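Local coordinates for hypothetical protein PH1109 (Pyrococcus horikoshii, PDB 2D59) that is of unknown function but belongs to the CoA-binding domain family, with a Rossmann-like fold built on a parallel beta-sheet, at residues G29-P34 / P57-V62; R36-V41 / D82-P87; D51-N56 / I74-E79. One frame throughout, in Å; residues are numbered along the deposited sequence.

Interaction 1. Residues G29-P34 / P57-V62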
# COMPACT_ATOMS: atom_id res chain seq x y z
N GLY A 29 0.03 -1.39 8.35
CA GLY A 29 -1.07 -2.06 9.00
C GLY A 29 -0.90 -3.56 8.89
O GLY A 29 -1.85 -4.32 9.11
N ALA A 30 0.31 -3.99 8.54
CA ALA A 30 0.62 -5.41 8.39
C ALA A 30 0.20 -6.18 9.65
O ALA A 30 0.32 -5.67 10.76
CB ALA A 30 2.10 -5.60 8.13
N SER A 31 -0.27 -7.41 9.45
CA SER A 31 -0.73 -8.23 10.56
C SER A 31 -0.43 -9.71 10.34
O SER A 31 -0.50 -10.21 9.22
CB SER A 31 -2.23 -8.04 10.75
OG SER A 31 -2.77 -8.97 11.68
N PRO A 32 -0.08 -10.43 11.42
CA PRO A 32 0.22 -11.86 11.33
C PRO A 32 -1.06 -12.70 11.29
O PRO A 32 -1.03 -13.90 11.06
CB PRO A 32 1.05 -12.12 12.59
CG PRO A 32 0.39 -11.20 13.58
CD PRO A 32 0.20 -9.92 12.78
N LYS A 33 -2.20 -12.04 11.52
CA LYS A 33 -3.50 -12.70 11.52
C LYS A 33 -3.94 -13.03 10.10
O LYS A 33 -4.25 -12.14 9.31
CB LYS A 33 -4.54 -11.81 12.19
CG LYS A 33 -4.20 -11.45 13.63
CD LYS A 33 -5.23 -10.49 14.21
CE LYS A 33 -4.88 -10.08 15.63
NZ LYS A 33 -5.85 -9.08 16.16
N PRO A 34 -4.01 -14.33 9.76
CA PRO A 34 -4.41 -14.81 8.44
C PRO A 34 -5.75 -14.31 7.90
O PRO A 34 -5.92 -14.17 6.69
CB PRO A 34 -4.41 -16.33 8.61
CG PRO A 34 -3.37 -16.55 9.65
CD PRO A 34 -3.67 -15.46 10.65
N PRO A 57 3.93 -0.82 14.14
CA PRO A 57 4.64 -0.73 15.42
C PRO A 57 4.34 -1.88 16.39
O PRO A 57 5.11 -2.13 17.31
CB PRO A 57 4.16 0.61 15.98
CG PRO A 57 3.97 1.42 14.74
CD PRO A 57 3.25 0.45 13.83
N LYS A 58 3.23 -2.57 16.16
CA LYS A 58 2.83 -3.68 17.02
C LYS A 58 3.49 -5.02 16.71
O LYS A 58 3.40 -5.96 17.50
CB LYS A 58 1.31 -3.86 16.98
CG LYS A 58 0.53 -2.68 17.55
CD LYS A 58 -0.97 -2.91 17.43
CE LYS A 58 -1.75 -1.79 18.12
NZ LYS A 58 -1.43 -0.45 17.56
N TYR A 59 4.16 -5.12 15.56
CA TYR A 59 4.80 -6.37 15.18
C TYR A 59 6.24 -6.18 14.73
O TYR A 59 6.61 -5.14 14.19
CB TYR A 59 3.99 -7.05 14.07
CG TYR A 59 2.54 -7.23 14.42
CD1 TYR A 59 1.55 -6.48 13.78
CD2 TYR A 59 2.14 -8.11 15.42
CE1 TYR A 59 0.21 -6.60 14.13
CE2 TYR A 59 0.80 -8.24 15.78
CZ TYR A 59 -0.16 -7.48 15.13
OH TYR A 59 -1.48 -7.60 15.50
N GLU A 60 7.06 -7.21 14.95
CA GLU A 60 8.46 -7.16 14.58
C GLU A 60 8.72 -8.01 13.33
O GLU A 60 9.73 -7.84 12.65
CB GLU A 60 9.32 -7.66 15.75
CG GLU A 60 10.80 -7.33 15.62
CD GLU A 60 11.58 -7.68 16.87
OE1 GLU A 60 12.79 -7.36 16.91
OE2 GLU A 60 11.00 -8.29 17.80
N GLU A 61 7.78 -8.91 13.04
CA GLU A 61 7.90 -9.77 11.87
C GLU A 61 6.53 -10.25 11.39
O GLU A 61 5.70 -10.68 12.19
CB GLU A 61 8.78 -10.98 12.21
CG GLU A 61 9.00 -11.95 11.06
CD GLU A 61 9.93 -13.08 11.44
OE1 GLU A 61 10.19 -13.95 10.58
OE2 GLU A 61 10.42 -13.10 12.59
N VAL A 62 6.31 -10.17 10.09
CA VAL A 62 5.05 -10.61 9.51
C VAL A 62 5.35 -11.40 8.23
O VAL A 62 6.08 -10.93 7.37
CB VAL A 62 4.13 -9.41 9.17
CG1 VAL A 62 2.86 -9.90 8.49
CG2 VAL A 62 3.78 -8.65 10.45
O HOH W 1 -3.34 -7.23 13.69
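Ser31 OG and Tyr59 OH are joined through one water, which lies 2.7 Å from Ser31 OG and 2.6 Å from Tyr59 OH; the two hydroxyl oxygens are themselves too far apart to bond directly. The serine oxygen has a second grip, because the backbone N of Lys33 donates to Ser31 OG at 3.1 Å with an N-H...O angle of 159°. That bond closes an ST turn, and it helps to hold Ser31 OG where it can share the water with Tyr59 OH.

Beside this polar link Pro32 lies across the phenol ring. Its CD stands 3.4 Å from the centroid of the Tyr59 ring and 12° off the ring normal, a CH-pi contact over the face, and CG follows over the CE2 side at 3.7 Å from Tyr59 CE2. The opposite face of the ring carries CB of the preceding Lys58, so the aromatic plane is clamped between a proline and a lysine methylene. With chi1 at -53° the ring of Tyr59 stands anti to its own carbonyl carbon, which turns it back toward the 29-34 loop and brings CD1 to 3.4 Å from Ala30 O, an oblique approach.

Val62 divides its methyls: CG1 packs against the carbonyl, 3.5 Å from Ser31 O, while CG2 makes the apolar contact with Ala30 CB at 4.2 Å.

Residues 29-34 form the loop between strand 24-28 and helix 37-47, the place where Rossmann-like folds commonly carry a glycine-containing cofactor loop. Asn56 ND2 bonds Ala30 O, and Asn39 ND2 of the helix bonds Ser31 O. Tyr59 and Val62 flank this loop from the segment that follows edge strand 51-55 and runs into the small antiparallel hairpin of strands 61-62 and 65-66.

Interaction 2. Residues R36-V41 / D82-P87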
# COMPACT_ATOMS: atom_id res chain seq x y z
N ARG A 36 -7.10 -11.33 8.39
CA ARG A 36 -7.12 -9.89 8.13
C ARG A 36 -6.69 -9.60 6.70
O ARG A 36 -5.79 -10.25 6.17
CB ARG A 36 -6.18 -9.18 9.11
CG ARG A 36 -6.56 -9.38 10.57
CD ARG A 36 -7.58 -8.36 11.05
NE ARG A 36 -6.93 -7.28 11.79
CZ ARG A 36 -7.58 -6.30 12.42
NH1 ARG A 36 -6.91 -5.36 13.07
NH2 ARG A 36 -8.91 -6.27 12.39
N ASP A 37 -7.34 -8.62 6.08
CA ASP A 37 -7.03 -8.25 4.70
C ASP A 37 -5.54 -7.92 4.50
O ASP A 37 -4.95 -8.31 3.49
CB ASP A 37 -7.88 -7.05 4.25
CG ASP A 37 -9.36 -7.37 4.22
OD1 ASP A 37 -9.71 -8.51 3.86
OD2 ASP A 37 -10.17 -6.48 4.53
N ALA A 38 -4.94 -7.23 5.46
CA ALA A 38 -3.53 -6.88 5.35
C ALA A 38 -2.65 -8.12 5.15
O ALA A 38 -1.67 -8.08 4.41
CB ALA A 38 -3.08 -6.12 6.59
N ASN A 39 -3.00 -9.21 5.83
CA ASN A 39 -2.22 -10.44 5.71
C ASN A 39 -2.52 -11.13 4.38
O ASN A 39 -1.61 -11.55 3.67
CB ASN A 39 -2.55 -11.37 6.89
CG ASN A 39 -1.67 -12.61 6.91
OD1 ASN A 39 -1.93 -13.58 6.19
ND2 ASN A 39 -0.63 -12.58 7.72
N ILE A 40 -3.80 -11.23 4.05
CA ILE A 40 -4.23 -11.86 2.80
C ILE A 40 -3.53 -11.21 1.60
O ILE A 40 -2.96 -11.91 0.75
CB ILE A 40 -5.75 -11.72 2.63
CG1 ILE A 40 -6.45 -12.48 3.76
CG2 ILE A 40 -6.17 -12.26 1.27
CD1 ILE A 40 -7.94 -12.24 3.82
N VAL A 41 -3.58 -9.89 1.54
CA VAL A 41 -2.97 -9.16 0.43
C VAL A 41 -1.44 -9.27 0.43
O VAL A 41 -0.82 -9.48 -0.61
CB VAL A 41 -3.38 -7.67 0.46
CG1 VAL A 41 -2.70 -6.91 -0.67
CG2 VAL A 41 -4.90 -7.55 0.33
N ASP A 82 1.08 1.02 0.67
CA ASP A 82 -0.21 0.34 0.69
C ASP A 82 -0.82 0.42 2.09
O ASP A 82 -0.36 -0.26 3.01
CB ASP A 82 0.02 -1.11 0.26
CG ASP A 82 -1.26 -1.83 -0.07
OD1 ASP A 82 -2.26 -1.17 -0.43
OD2 ASP A 82 -1.25 -3.08 0.01
N LEU A 83 -1.85 1.25 2.24
CA LEU A 83 -2.49 1.47 3.54
C LEU A 83 -3.67 0.59 3.93
O LEU A 83 -4.67 0.50 3.22
CB LEU A 83 -2.93 2.93 3.64
CG LEU A 83 -1.89 4.03 3.42
CD1 LEU A 83 -2.60 5.35 3.23
CD2 LEU A 83 -0.92 4.08 4.60
N PHE A 84 -3.58 -0.01 5.11
CA PHE A 84 -4.64 -0.85 5.65
C PHE A 84 -5.19 -0.29 6.96
O PHE A 84 -6.03 -0.91 7.60
CB PHE A 84 -4.13 -2.28 5.86
CG PHE A 84 -4.01 -3.08 4.60
CD1 PHE A 84 -5.10 -3.78 4.09
CD2 PHE A 84 -2.81 -3.11 3.89
CE1 PHE A 84 -5.00 -4.50 2.90
CE2 PHE A 84 -2.70 -3.83 2.70
CZ PHE A 84 -3.80 -4.52 2.21
N VAL A 85 -4.73 0.90 7.34
CA VAL A 85 -5.17 1.53 8.58
C VAL A 85 -6.37 2.47 8.44
O VAL A 85 -6.72 2.89 7.33
CB VAL A 85 -4.02 2.31 9.25
CG1 VAL A 85 -2.88 1.35 9.60
CG2 VAL A 85 -3.52 3.42 8.34
N LYS A 86 -7.00 2.79 9.57
CA LYS A 86 -8.17 3.66 9.60
C LYS A 86 -7.85 5.02 9.01
O LYS A 86 -6.73 5.51 9.11
CB LYS A 86 -8.65 3.83 11.05
CG LYS A 86 -8.51 2.58 11.90
CD LYS A 86 -9.15 1.37 11.24
CE LYS A 86 -8.69 0.08 11.92
NZ LYS A 86 -7.20 -0.06 11.88
N PRO A 87 -8.85 5.66 8.37
CA PRO A 87 -8.68 6.98 7.76
C PRO A 87 -7.95 7.99 8.63
O PRO A 87 -7.05 8.69 8.16
CB PRO A 87 -10.12 7.40 7.46
CG PRO A 87 -10.77 6.10 7.13
CD PRO A 87 -10.24 5.19 8.22
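The first turn of helix 37-47 packs against the C-terminal end of strand 80-83, a helix-on-sheet contact of the Rossmann-like core, and Phe84, just beyond the strand, fills the interface. Its ring lies flat against the helix backbone: Ala38 CA sits 3.7 Å from the ring centroid and only 10° off the normal, which makes a CH-pi contact of a backbone carbon over the face. Ala38 CB reaches the root of the ring, 3.8 Å from Phe84 CG. Here the backbones come nearest, with 6.1 Å between Ala38 CA and Phe84 CA.

The far end of the ring meets Val41, one turn further along the helix. Phe84 CZ is 3.6 Å from Val41 CB and 3.7 Å from Val41 CG2, while CG1, anti to the valine's backbone N (chi1 178°), turns toward Asp82 and stops 4.2 Å from Asp82 OD2. This last approach is a loose van der Waals one; the other carboxylate oxygen, OD1, is bonded by Gln108 NE2. Asp37 meets the ring through its backbone, its carbonyl C lying 3.8 Å from Phe84 CE1, an oblique approach, while its carboxylate leads away. The ring thus spans Asp37 to Val41 along one side of the turn.

Arg36 occupies the N-cap position of this helix, and its carbonyl O accepts from Ile40 N. Strand 80-83 runs in the middle of the parallel sheet, between strands 24-28 and 104-107. Phe84 continues the backbone pairing to Val28 and also touches Leu27, while Leu83 packs on helix 87-100.

Interaction 3. Residues D51-N56 / I74-E79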
# COMPACT_ATOMS: atom_id res chain seq x y z
N ASP A 51 8.43 -6.97 -3.61
CA ASP A 51 9.34 -6.78 -2.47
C ASP A 51 8.45 -6.06 -1.46
O ASP A 51 8.18 -4.87 -1.60
CB ASP A 51 10.52 -5.88 -2.85
CG ASP A 51 11.59 -6.61 -3.65
OD1 ASP A 51 12.49 -5.93 -4.19
OD2 ASP A 51 11.54 -7.85 -3.72
N VAL A 52 7.99 -6.79 -0.45
CA VAL A 52 7.09 -6.22 0.54
C VAL A 52 7.74 -6.01 1.90
O VAL A 52 8.26 -6.94 2.51
CB VAL A 52 5.84 -7.12 0.73
CG1 VAL A 52 4.81 -6.41 1.60
CG2 VAL A 52 5.24 -7.46 -0.63
N TYR A 53 7.70 -4.76 2.36
CA TYR A 53 8.26 -4.36 3.64
C TYR A 53 7.10 -3.95 4.54
O TYR A 53 6.58 -2.84 4.43
CB TYR A 53 9.22 -3.19 3.41
CG TYR A 53 10.30 -3.52 2.40
CD1 TYR A 53 11.45 -4.23 2.78
CD2 TYR A 53 10.15 -3.20 1.06
CE1 TYR A 53 12.40 -4.60 1.84
CE2 TYR A 53 11.09 -3.57 0.11
CZ TYR A 53 12.22 -4.27 0.51
OH TYR A 53 13.15 -4.64 -0.43
N PRO A 54 6.66 -4.86 5.42
CA PRO A 54 5.55 -4.56 6.32
C PRO A 54 5.85 -3.48 7.35
O PRO A 54 6.97 -3.37 7.84
CB PRO A 54 5.24 -5.92 6.96
CG PRO A 54 6.59 -6.57 6.99
CD PRO A 54 7.17 -6.23 5.64
N VAL A 55 4.82 -2.70 7.67
CA VAL A 55 4.93 -1.63 8.65
C VAL A 55 3.81 -1.71 9.67
O VAL A 55 2.63 -1.68 9.33
CB VAL A 55 4.86 -0.24 7.98
CG1 VAL A 55 4.85 0.85 9.05
CG2 VAL A 55 6.02 -0.04 7.03
N ASN A 56 4.19 -1.82 10.94
CA ASN A 56 3.24 -1.88 12.05
C ASN A 56 4.02 -1.90 13.36
O ASN A 56 4.71 -2.87 13.66
CB ASN A 56 2.37 -3.14 11.96
CG ASN A 56 1.16 -3.06 12.88
OD1 ASN A 56 1.25 -2.58 14.01
ND2 ASN A 56 0.01 -3.54 12.39
N ILE A 74 12.33 1.84 7.10
CA ILE A 74 12.69 0.87 6.08
C ILE A 74 13.96 1.31 5.36
O ILE A 74 14.03 2.41 4.83
CB ILE A 74 11.56 0.71 5.05
CG1 ILE A 74 10.30 0.22 5.76
CG2 ILE A 74 11.97 -0.26 3.96
CD1 ILE A 74 9.05 0.24 4.89
N PRO A 75 14.99 0.45 5.35
CA PRO A 75 16.28 0.74 4.70
C PRO A 75 16.17 0.91 3.19
O PRO A 75 16.72 1.85 2.61
CB PRO A 75 17.14 -0.47 5.08
CG PRO A 75 16.53 -0.96 6.34
CD PRO A 75 15.06 -0.84 6.06
N ASP A 76 15.47 -0.02 2.54
CA ASP A 76 15.32 -0.01 1.09
C ASP A 76 14.36 1.06 0.58
O ASP A 76 13.53 1.58 1.33
CB ASP A 76 14.86 -1.39 0.61
CG ASP A 76 15.88 -2.46 0.92
OD1 ASP A 76 15.61 -3.65 0.65
OD2 ASP A 76 16.96 -2.12 1.44
N LYS A 77 14.47 1.38 -0.71
CA LYS A 77 13.60 2.39 -1.31
C LYS A 77 12.19 1.84 -1.40
O LYS A 77 11.98 0.65 -1.66
CB LYS A 77 14.10 2.78 -2.71
CG LYS A 77 13.86 1.73 -3.80
CD LYS A 77 14.87 0.59 -3.75
CE LYS A 77 16.26 1.05 -4.19
NZ LYS A 77 16.89 1.98 -3.21
N ILE A 78 11.22 2.72 -1.18
CA ILE A 78 9.81 2.34 -1.25
C ILE A 78 9.14 3.14 -2.34
O ILE A 78 9.32 4.35 -2.43
CB ILE A 78 9.10 2.62 0.09
CG1 ILE A 78 9.66 1.67 1.15
CG2 ILE A 78 7.60 2.42 -0.04
CD1 ILE A 78 9.48 0.20 0.81
N GLU A 79 8.36 2.46 -3.18
CA GLU A 79 7.67 3.13 -4.27
C GLU A 79 6.17 3.26 -3.99
O GLU A 79 5.57 4.30 -4.27
CB GLU A 79 7.89 2.35 -5.57
CG GLU A 79 9.38 2.14 -5.88
CD GLU A 79 9.61 1.15 -7.00
OE1 GLU A 79 9.04 0.04 -6.95
OE2 GLU A 79 10.38 1.47 -7.93
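Tyr53 extends its ring across the 74-79 loop, meeting Ile74, Ile78 and Asp76 in turn from its CB to its hydroxyl. With CG anti to the carbonyl carbon (chi1 -56°), the ring runs out from the strand along this loop, so that its hydroxyl ends at Asp76. At the root, Ile74 crosses obliquely: its CD1 lies 3.7 Å from Tyr53 CB, and its CG2 lies 4.0 Å from Tyr53 CG. The same CD1 is also 3.7 Å from Val55 CG2, so one isoleucine methyl fits between two residues that point to the same side of the strand.

Ile78 and the tyrosine slide past each other in opposite directions, and Ile78 CD1 comes to 3.5 Å from Tyr53 CD2. A chi2 of -59° bends the end of this isoleucine toward the ring, which its CB bond alone would not do.

At the hydroxyl the contact turns polar. Asp76 crosses the tyrosine at about a right angle, with its carboxylate plane 81° from the ring plane, and Asp76 OD1 takes a weak hydrogen bond of 2.9 Å from Tyr53 OH. The stronger partner of that hydroxyl is Lys24 NZ, which also forms a salt bridge with Asp51; the nearby positive charge probably eases the proximity of the two aspartates, whose OD1 atoms are 6.2 Å apart.

The loop itself is tied down by Lys100 NZ, which bonds the carbonyls of Ile74 and Asp76. The contact belongs to the edge of a parallel Rossmann-like sheet: residues of outermost strand 51-55 are covered on one face by the connection that leads over strand 24-28 to strand 80-83.

Interactions 1 and 2 meet at the start of helix 37-47, their centres about 10 Å apart: Ser31 O accepts from Asn39 ND2 at 2.8 Å, and Gly29 O packs on Ala38 CB at 3.3 Å. Interaction 1 is likewise stitched to interaction 3, with centres about 13 Å apart, through Asn56 ND2 to Ala30 O at 2.7 Å and Gly29 N to Val55 O at 2.8 Å. Interactions 2 and 3 do not touch beyond adjoining in sequence, but both reach the parallel sheet. The 29-34 loop, at the C-terminal end of strand 24-28, therefore bridges the other two contacts; in Rossmann-like folds this loop commonly lines the cofactor site, though no ligand marks one here.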